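Local atomic coordinates of uracil-DNA glycosylase (PDB entry 6LYJ), a protein that serves as a viral DNA-repair enzyme of the uracil-DNA glycosylase superfamily, an alpha/beta fold built around a four-stranded parallel sheet. Residues F37-P42 and S179-A184; F170-I175 and G195-L200; T210-S215 and S225-F230. One frame throughout, in Å; residues are numbered along the deposited sequence.

Contact 1. Residues F37-P42 and S179-A184; sequences FLQLSP and SERLKA
F37 and R181 meet where two helices of this alpha/beta fold come to their C-terminal ends: helix 32-38 near the start of the modelled chain, and helix 167-181, one of the helices that accompany the parallel sheet. The apolar part of the contact is the phenyl ring of F37 against the aliphatic root of R181. The ring of F37 swings out from its helix, chi1 -176° placing CG opposite the backbone N, and F37 CZ comes to 3.5 Å from R181 CB. Ring and arginine run past each other in opposite directions, and the guanidinium plane is turned 62° from the ring, so the two planes do not stack. F37 CZ also lies 4.4 Å from L182 CD2, a looser touch, and the ring continues onto P80 and L178. A flat, apolar ring suits a place with leucine methyls on one part and arginine methylenes on another.

The polar part belongs to the arginine tip. The chain of R181, bent at chi2 (-95°), carries the guanidinium out to the end of helix 32-38, although the exact placing of this tip is doubtful. OE2 of E180, the preceding residue on the same helix, approaches the guanidinium at its edge and in its plane and balances its charge in a long salt bridge, 3.6 Å from R181 NE. Q39, the first residue past the helix and in a positive-phi conformation, bends its own amide away, giving NE2 to the backbone O of D36. What Q39 offers the arginine is its backbone carbonyl, through a water: water 1 accepts a weak bond from R181 NH2 at 3.2 Å, one that depends on the uncertain tip, and donates to Q39 O at 2.8 Å.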
loop_
_atom_site.group_PDB
_atom_site.type_symbol
_atom_site.label_atom_id
_atom_site.label_comp_id
_atom_site.label_asym_id
_atom_site.label_seq_id
_atom_site.Cartn_x
_atom_site.Cartn_y
_atom_site.Cartn_z
ATOM N N PHE A 37 16.335 16.446 12.915
ATOM C CA PHE A 37 14.905 16.735 12.941
ATOM C C PHE A 37 14.188 15.979 14.053
ATOM O O PHE A 37 13.326 16.542 14.737
ATOM C CB PHE A 37 14.298 16.389 11.582
ATOM C CG PHE A 37 12.842 16.731 11.453
ATOM C CD1 PHE A 37 12.440 18.029 11.183
ATOM C CD2 PHE A 37 11.875 15.745 11.574
ATOM C CE1 PHE A 37 11.101 18.341 11.052
ATOM C CE2 PHE A 37 10.532 16.051 11.443
ATOM C CZ PHE A 37 10.147 17.351 11.180
ATOM N N LEU A 38 14.520 14.702 14.245
ATOM C CA LEU A 38 13.783 13.892 15.205
ATOM C C LEU A 38 14.207 14.163 16.642
ATOM O O LEU A 38 13.376 14.066 17.551
ATOM C CB LEU A 38 13.966 12.408 14.884
ATOM C CG LEU A 38 13.422 11.908 13.543
ATOM C CD1 LEU A 38 13.797 10.446 13.320
ATOM C CD2 LEU A 38 11.913 12.105 13.458
ATOM N N GLN A 39 15.470 14.536 16.858
ATOM C CA GLN A 39 16.000 14.781 18.199
ATOM C C GLN A 39 15.698 13.603 19.122
ATOM O O GLN A 39 15.153 13.761 20.217
ATOM C CB GLN A 39 15.455 16.088 18.781
ATOM C CG GLN A 39 15.785 17.327 17.966
ATOM C CD GLN A 39 17.261 17.669 18.003
ATOM O OE1 GLN A 39 17.929 17.484 19.020
ATOM N NE2 GLN A 39 17.780 18.170 16.888
ATOM N N LEU A 40 16.048 12.404 18.663
ATOM C CA LEU A 40 15.695 11.192 19.392
ATOM C C LEU A 40 16.415 11.147 20.730
ATOM O O LEU A 40 17.629 11.358 20.800
ATOM C CB LEU A 40 16.040 9.951 18.569
ATOM C CG LEU A 40 15.311 9.741 17.242
ATOM C CD1 LEU A 40 15.836 8.494 16.559
ATOM C CD2 LEU A 40 13.809 9.624 17.471
ATOM N N SER A 41 15.660 10.890 21.801
ATOM C CA SER A 41 16.271 10.692 23.103
ATOM C C SER A 41 17.214 9.491 23.049
ATOM O O SER A 41 17.119 8.656 22.144
ATOM C CB SER A 41 15.193 10.486 24.165
ATOM O OG SER A 41 14.485 9.282 23.943
ATOM N N PRO A 42 18.147 9.388 24.002
ATOM C CA PRO A 42 19.027 8.208 24.030
ATOM C C PRO A 42 18.279 6.883 24.059
ATOM O O PRO A 42 18.659 5.947 23.341
ATOM C CB PRO A 42 19.851 8.428 25.304
ATOM C CG PRO A 42 19.924 9.913 25.432
ATOM C CD PRO A 42 18.578 10.417 24.965
ATOM N N SER A 179 3.959 16.086 12.372
ATOM C CA SER A 179 2.828 16.932 12.745
ATOM C C SER A 179 3.257 18.055 13.686
ATOM O O SER A 179 2.846 19.211 13.523
ATOM C CB SER A 179 1.738 16.081 13.396
ATOM O OG SER A 179 0.643 16.872 13.816
ATOM N N GLU A 180 4.100 17.731 14.668
ATOM C CA GLU A 180 4.497 18.706 15.679
ATOM C C GLU A 180 5.433 19.773 15.116
ATOM O O GLU A 180 5.273 20.965 15.406
ATOM C CB GLU A 180 5.152 17.977 16.852
ATOM C CG GLU A 180 5.824 18.873 17.871
ATOM C CD GLU A 180 6.672 18.086 18.855
ATOM O OE1 GLU A 180 6.313 16.927 19.154
ATOM O OE2 GLU A 180 7.693 18.625 19.330
ATOM N N ARG A 181 6.417 19.365 14.314
ATOM C CA ARG A 181 7.520 20.229 13.914
ATOM C C ARG A 181 7.247 21.011 12.638
ATOM O O ARG A 181 7.813 22.096 12.458
ATOM C CB ARG A 181 8.791 19.397 13.717
ATOM C CG ARG A 181 9.229 18.609 14.943
ATOM C CD ARG A 181 10.261 19.337 15.778
ATOM N NE ARG A 181 10.470 18.657 17.055
ATOM C CZ ARG A 181 11.521 17.892 17.332
ATOM N NH1 ARG A 181 12.469 17.714 16.425
ATOM N NH2 ARG A 181 11.627 17.308 18.519
ATOM N N LEU A 182 6.414 20.489 11.740
ATOM C CA LEU A 182 6.096 21.207 10.513
ATOM C C LEU A 182 4.984 22.217 10.762
ATOM O O LEU A 182 4.019 21.939 11.479
ATOM C CB LEU A 182 5.684 20.230 9.411
ATOM C CG LEU A 182 6.759 19.237 8.959
ATOM C CD1 LEU A 182 6.202 18.285 7.909
ATOM C CD2 LEU A 182 7.991 19.969 8.434
ATOM N N LYS A 183 5.131 23.400 10.162
ATOM C CA LYS A 183 4.122 24.443 10.319
ATOM C C LYS A 183 2.840 24.100 9.569
ATOM O O LYS A 183 1.736 24.338 10.074
ATOM C CB LYS A 183 4.684 25.784 9.844
ATOM C CG LYS A 183 3.743 26.964 10.020
ATOM C CD LYS A 183 4.372 28.250 9.493
ATOM C CE LYS A 183 3.479 29.450 9.766
ATOM N NZ LYS A 183 4.154 30.735 9.431
ATOM N N ALA A 184 2.964 23.542 8.367
ATOM C CA ALA A 184 1.807 23.245 7.530
ATOM C C ALA A 184 2.157 22.086 6.613
ATOM O O ALA A 184 3.130 22.167 5.856
ATOM C CB ALA A 184 1.391 24.470 6.713
HETATM O O HOH W 1 12.914 15.391 20.762
#

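Contact 2. Residues F170-I175 and G195-L200; sequences FTDHVI and GDKASL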
loop_
_atom_site.group_PDB
_atom_site.type_symbol
_atom_site.label_atom_id
_atom_site.label_comp_id
_atom_site.label_asym_id
_atom_site.label_seq_id
_atom_site.Cartn_x
_atom_site.Cartn_y
_atom_site.Cartn_z
ATOM N N PHE A 170 8.356 3.238 15.490
ATOM C CA PHE A 170 9.230 4.254 14.912
ATOM C C PHE A 170 8.464 5.149 13.946
ATOM O O PHE A 170 8.578 6.379 14.007
ATOM C CB PHE A 170 10.423 3.599 14.214
ATOM C CG PHE A 170 11.273 4.572 13.435
ATOM C CD1 PHE A 170 11.960 5.584 14.088
ATOM C CD2 PHE A 170 11.385 4.474 12.056
ATOM C CE1 PHE A 170 12.740 6.492 13.378
ATOM C CE2 PHE A 170 12.170 5.375 11.340
ATOM C CZ PHE A 170 12.846 6.382 12.004
ATOM N N THR A 171 7.693 4.553 13.031
ATOM C CA THR A 171 6.989 5.370 12.046
ATOM C C THR A 171 5.846 6.162 12.676
ATOM O O THR A 171 5.567 7.285 12.234
ATOM C CB THR A 171 6.489 4.507 10.881
ATOM O OG1 THR A 171 5.704 3.411 11.367
ATOM C CG2 THR A 171 7.670 3.971 10.078
ATOM N N ASP A 172 5.183 5.619 13.706
ATOM C CA ASP A 172 4.250 6.419 14.495
ATOM C C ASP A 172 4.937 7.660 15.050
ATOM O O ASP A 172 4.396 8.772 14.981
ATOM C CB ASP A 172 3.675 5.587 15.646
ATOM C CG ASP A 172 2.511 4.704 15.222
ATOM O OD1 ASP A 172 2.115 4.731 14.038
ATOM O OD2 ASP A 172 1.995 3.977 16.095
ATOM N N HIS A 173 6.123 7.477 15.638
ATOM C CA HIS A 173 6.828 8.618 16.211
ATOM C C HIS A 173 7.203 9.622 15.124
ATOM O O HIS A 173 7.094 10.838 15.328
ATOM C CB HIS A 173 8.065 8.134 16.971
ATOM C CG HIS A 173 8.820 9.226 17.670
ATOM N ND1 HIS A 173 8.344 9.854 18.800
ATOM C CD2 HIS A 173 10.029 9.776 17.415
ATOM C CE1 HIS A 173 9.222 10.757 19.201
ATOM N NE2 HIS A 173 10.254 10.728 18.378
ATOM N N VAL A 174 7.642 9.126 13.962
ATOM C CA VAL A 174 7.957 10.000 12.833
ATOM C C VAL A 174 6.739 10.828 12.432
ATOM O O VAL A 174 6.842 12.035 12.189
ATOM C CB VAL A 174 8.488 9.179 11.645
ATOM C CG1 VAL A 174 8.518 10.033 10.384
ATOM C CG2 VAL A 174 9.877 8.638 11.951
ATOM N N ILE A 175 5.572 10.186 12.337
ATOM C CA ILE A 175 4.350 10.909 11.974
ATOM C C ILE A 175 4.049 11.987 13.009
ATOM O O ILE A 175 3.727 13.138 12.669
ATOM C CB ILE A 175 3.174 9.927 11.814
ATOM C CG1 ILE A 175 3.419 8.998 10.619
ATOM C CG2 ILE A 175 1.850 10.680 11.663
ATOM C CD1 ILE A 175 2.484 7.788 10.567
ATOM N N GLY A 195 -5.749 5.188 7.903
ATOM C CA GLY A 195 -6.684 6.045 8.611
ATOM C C GLY A 195 -6.515 5.983 10.115
ATOM O O GLY A 195 -6.800 6.956 10.817
ATOM N N ASP A 196 -6.037 4.846 10.628
ATOM C CA ASP A 196 -5.819 4.724 12.066
ATOM C C ASP A 196 -4.759 5.695 12.576
ATOM O O ASP A 196 -4.695 5.945 13.784
ATOM C CB ASP A 196 -5.416 3.294 12.426
ATOM C CG ASP A 196 -5.546 3.011 13.916
ATOM O OD1 ASP A 196 -6.578 3.400 14.503
ATOM O OD2 ASP A 196 -4.617 2.413 14.500
ATOM N N LYS A 197 -3.929 6.247 11.688
ATOM C CA LYS A 197 -2.858 7.153 12.085
ATOM C C LYS A 197 -3.330 8.593 12.242
ATOM O O LYS A 197 -2.545 9.434 12.697
ATOM C CB LYS A 197 -1.722 7.112 11.056
ATOM C CG LYS A 197 -1.165 5.727 10.797
ATOM C CD LYS A 197 -0.682 5.086 12.084
ATOM C CE LYS A 197 -0.371 3.616 11.877
ATOM N NZ LYS A 197 0.076 2.990 13.142
ATOM N N ALA A 198 -4.582 8.886 11.875
ATOM C CA ALA A 198 -5.087 10.256 11.910
ATOM C C ALA A 198 -4.989 10.862 13.304
ATOM O O ALA A 198 -4.709 12.058 13.452
ATOM C CB ALA A 198 -6.535 10.288 11.417
ATOM N N SER A 199 -5.216 10.051 14.339
ATOM C CA SER A 199 -5.178 10.541 15.710
ATOM C C SER A 199 -3.786 10.984 16.144
ATOM O O SER A 199 -3.655 11.595 17.210
ATOM C CB SER A 199 -5.706 9.462 16.656
ATOM O OG SER A 199 -4.887 8.305 16.606
ATOM N N LEU A 200 -2.751 10.684 15.357
ATOM C CA LEU A 200 -1.410 11.189 15.619
ATOM C C LEU A 200 -1.191 12.603 15.099
ATOM O O LEU A 200 -0.203 13.238 15.482
ATOM C CB LEU A 200 -0.363 10.264 14.987
ATOM C CG LEU A 200 -0.312 8.809 15.456
ATOM C CD1 LEU A 200 0.700 8.016 14.637
ATOM C CD2 LEU A 200 0.037 8.750 16.930
#
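D172 and K197 make the closest approach between residues 170-175 and 195-200: the ammonium NZ of K197 gives a hydrogen bond of 2.8 Å to OD1 of D172, as part of a salt bridge. It arrives at the syn lone pair, the side of the other carboxylate oxygen, although D172 OD2 stays farther off at 3.7 Å from K197 NZ. The lysine chain, bent at chi2 (-57°), crosses the aspartate at about a right angle, and K197 CD also passes the carboxylate, 3.4 Å from D172 OD1. Opposite charges suit this partly exposed rim, where each residue can balance the other.

The buried, apolar side of the contact belongs to I175. A turn further along the helix from D172, it is packed against L88 and L148 of the central sheet and against I201. Its CG2 branch lies anti to the backbone N, and I175 CG2 meets L200 CB at 4.0 Å, while I175 CD1, the end of its other branch, rests 4.2 Å from K197 CG. A beta-branched residue suits this place because its two arms serve two neighbours at once. Helix 167-181 is the helix of a beta-alpha-beta crossover, which leaves from strand 145-149 and returns to strand 186-190 with strand 85-89 between them in the sheet. The 195-200 segment comes after that return strand and lies beside the same helix.

Toward solvent the contact is polar, and its residues are partly exposed. L200, held in a 3-10 turn by its N bonding to K197 O, sits at this margin and turns one methyl to the charged pair: L200 CD1 is 3.6 Å from D172 OD1.

Contact 3. Residues T210-S215 and S225-F230; sequences TSQHPS and SAQQKF
Q212 bonds to the 225-230 segment with both backbone and side chain. Its N gives Q228 O a nearly linear hydrogen bond of 2.9 Å (170°). From there the side chain runs outward: Q212 CB and CG each pass 3.6 Å from that same Q228 O, and CG also touches Q227 CB. Extended beyond CG, the chain brings its amide between S225 and K229. Q212 OE1 accepts a hydrogen bond from K229 NZ at 2.8 Å, in the carbonyl plane and on a lone pair. Q212 NE2 lies 2.7 Å from S225 OG, in a poorly ordered residue. A glutamine suits this spot because its carbonyl oxygen can receive the lysine, whose NZ also bonds A218 O.

Beyond Q212, P214 lays CB over the centre of the F230 ring, a CH-pi contact of 3.4 Å to the centroid. H213, P214 and S215 open the HPSPL motif, with which the leucine loop of this family begins, and a second protein chain packs on Q212 and H213. F230 meets W190 edge-to-face at the end of strand 186-190 and rests on I118 and E121 of helix 113-125, while S211 ends strand 207-211 in backbone bonds with G191.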
loop_
_atom_site.group_PDB
_atom_site.type_symbol
_atom_site.label_atom_id
_atom_site.label_comp_id
_atom_site.label_asym_id
_atom_site.label_seq_id
_atom_site.Cartn_x
_atom_site.Cartn_y
_atom_site.Cartn_z
ATOM N N THR A 210 -8.592 11.877 3.879
ATOM C CA THR A 210 -8.874 10.460 4.036
ATOM C C THR A 210 -9.791 9.990 2.919
ATOM O O THR A 210 -10.594 10.760 2.382
ATOM C CB THR A 210 -9.531 10.149 5.389
ATOM O OG1 THR A 210 -10.820 10.767 5.443
ATOM C CG2 THR A 210 -8.677 10.666 6.539
ATOM N N SER A 211 -9.660 8.714 2.575
ATOM C CA SER A 211 -10.545 8.060 1.618
ATOM C C SER A 211 -10.309 6.560 1.721
ATOM O O SER A 211 -9.442 6.094 2.468
ATOM C CB SER A 211 -10.308 8.558 0.189
ATOM O OG SER A 211 -9.138 7.984 -0.366
ATOM N N GLN A 212 -11.088 5.805 0.952
ATOM C CA GLN A 212 -10.814 4.387 0.798
ATOM C C GLN A 212 -9.474 4.176 0.100
ATOM O O GLN A 212 -8.915 5.081 -0.526
ATOM C CB GLN A 212 -11.928 3.704 0.010
ATOM C CG GLN A 212 -13.183 3.472 0.821
ATOM C CD GLN A 212 -14.212 2.670 0.062
ATOM O OE1 GLN A 212 -14.278 2.728 -1.164
ATOM N NE2 GLN A 212 -15.018 1.907 0.787
ATOM N N HIS A 213 -8.973 2.952 0.205
ATOM C CA HIS A 213 -7.679 2.606 -0.350
ATOM C C HIS A 213 -7.746 2.614 -1.878
ATOM O O HIS A 213 -8.788 2.308 -2.460
ATOM C CB HIS A 213 -7.263 1.227 0.155
ATOM C CG HIS A 213 -5.800 0.944 0.030
ATOM N ND1 HIS A 213 -5.234 0.449 -1.125
ATOM C CD2 HIS A 213 -4.787 1.078 0.919
ATOM C CE1 HIS A 213 -3.936 0.293 -0.944
ATOM N NE2 HIS A 213 -3.639 0.664 0.289
ATOM N N PRO A 214 -6.653 2.982 -2.553
ATOM C CA PRO A 214 -6.650 2.951 -4.024
ATOM C C PRO A 214 -6.624 1.553 -4.623
ATOM O O PRO A 214 -6.706 1.433 -5.851
ATOM C CB PRO A 214 -5.373 3.723 -4.379
ATOM C CG PRO A 214 -4.475 3.489 -3.199
ATOM C CD PRO A 214 -5.402 3.553 -2.020
ATOM N N SER A 215 -6.506 0.508 -3.811
ATOM C CA SER A 215 -6.445 -0.850 -4.331
ATOM C C SER A 215 -7.635 -1.123 -5.253
ATOM O O SER A 215 -8.761 -0.700 -4.956
ATOM C CB SER A 215 -6.435 -1.858 -3.180
ATOM O OG SER A 215 -6.490 -3.187 -3.665
ATOM N N SER A 225 -20.354 2.644 1.961
ATOM C CA SER A 225 -19.109 3.126 2.551
ATOM C C SER A 225 -19.205 4.542 3.099
ATOM O O SER A 225 -19.315 5.507 2.335
ATOM C CB SER A 225 -17.982 3.053 1.517
ATOM O OG SER A 225 -17.658 1.709 1.206
ATOM N N ALA A 226 -19.188 4.664 4.430
ATOM C CA ALA A 226 -19.116 5.975 5.064
ATOM C C ALA A 226 -17.951 6.789 4.520
ATOM O O ALA A 226 -18.025 8.022 4.459
ATOM C CB ALA A 226 -18.999 5.822 6.581
ATOM N N GLN A 227 -16.872 6.119 4.122
ATOM C CA GLN A 227 -15.719 6.783 3.538
ATOM C C GLN A 227 -15.892 6.976 2.039
ATOM O O GLN A 227 -16.465 6.139 1.336
ATOM C CB GLN A 227 -14.443 5.987 3.804
ATOM C CG GLN A 227 -13.656 6.469 5.000
ATOM C CD GLN A 227 -12.180 6.189 4.854
ATOM O OE1 GLN A 227 -11.785 5.133 4.360
ATOM N NE2 GLN A 227 -11.351 7.137 5.274
ATOM N N GLN A 228 -15.356 8.090 1.556
ATOM C CA GLN A 228 -15.366 8.420 0.141
ATOM C C GLN A 228 -14.470 7.462 -0.643
ATOM O O GLN A 228 -13.467 6.956 -0.134
ATOM C CB GLN A 228 -14.933 9.875 -0.030
ATOM C CG GLN A 228 -14.118 10.194 -1.251
ATOM C CD GLN A 228 -13.870 11.677 -1.387
ATOM O OE1 GLN A 228 -13.131 12.267 -0.599
ATOM N NE2 GLN A 228 -14.495 12.294 -2.384
ATOM N N LYS A 229 -14.865 7.185 -1.885
ATOM C CA LYS A 229 -14.056 6.348 -2.764
ATOM C C LYS A 229 -12.735 7.026 -3.107
ATOM O O LYS A 229 -12.631 8.255 -3.141
ATOM C CB LYS A 229 -14.819 6.055 -4.058
ATOM C CG LYS A 229 -15.940 5.061 -3.894
ATOM C CD LYS A 229 -15.380 3.664 -3.886
ATOM C CE LYS A 229 -16.470 2.626 -3.773
ATOM N NZ LYS A 229 -15.968 1.485 -2.971
ATOM N N PHE A 230 -11.708 6.210 -3.362
ATOM C CA PHE A 230 -10.422 6.776 -3.756
ATOM C C PHE A 230 -10.558 7.567 -5.052
ATOM O O PHE A 230 -10.211 8.752 -5.111
ATOM C CB PHE A 230 -9.356 5.692 -3.900
ATOM C CG PHE A 230 -7.993 6.246 -4.205
ATOM C CD1 PHE A 230 -7.146 6.633 -3.181
ATOM C CD2 PHE A 230 -7.581 6.431 -5.518
ATOM C CE1 PHE A 230 -5.897 7.168 -3.459
ATOM C CE2 PHE A 230 -6.337 6.961 -5.802
ATOM C CZ PHE A 230 -5.494 7.332 -4.772
HETATM O O HOH W 2 -13.432 10.141 3.569
HETATM O O HOH W 3 -12.047 3.436 -3.721
#

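In the fold
From the N terminus, segment 37-42 waits 136 residues, past the first two strands of the parallel sheet, for its partner 179-184; contact 1 thus closes the widest loop. Inside that loop contact 2 opens at 170-175, but its partner 195-200 comes after 179-184, so the two cross. Both use helix 167-181, which lies between helix 32-38 and the turn after helix 191-195, and they touch directly, as where L38 packs on F170. Contact 3 follows in series: it closes a short loop of nine residues beyond strand 207-211, the outermost strand of the sheet within this chain on that side. Its centre is 19 Å from that of contact 2 and 29 Å from that of contact 1.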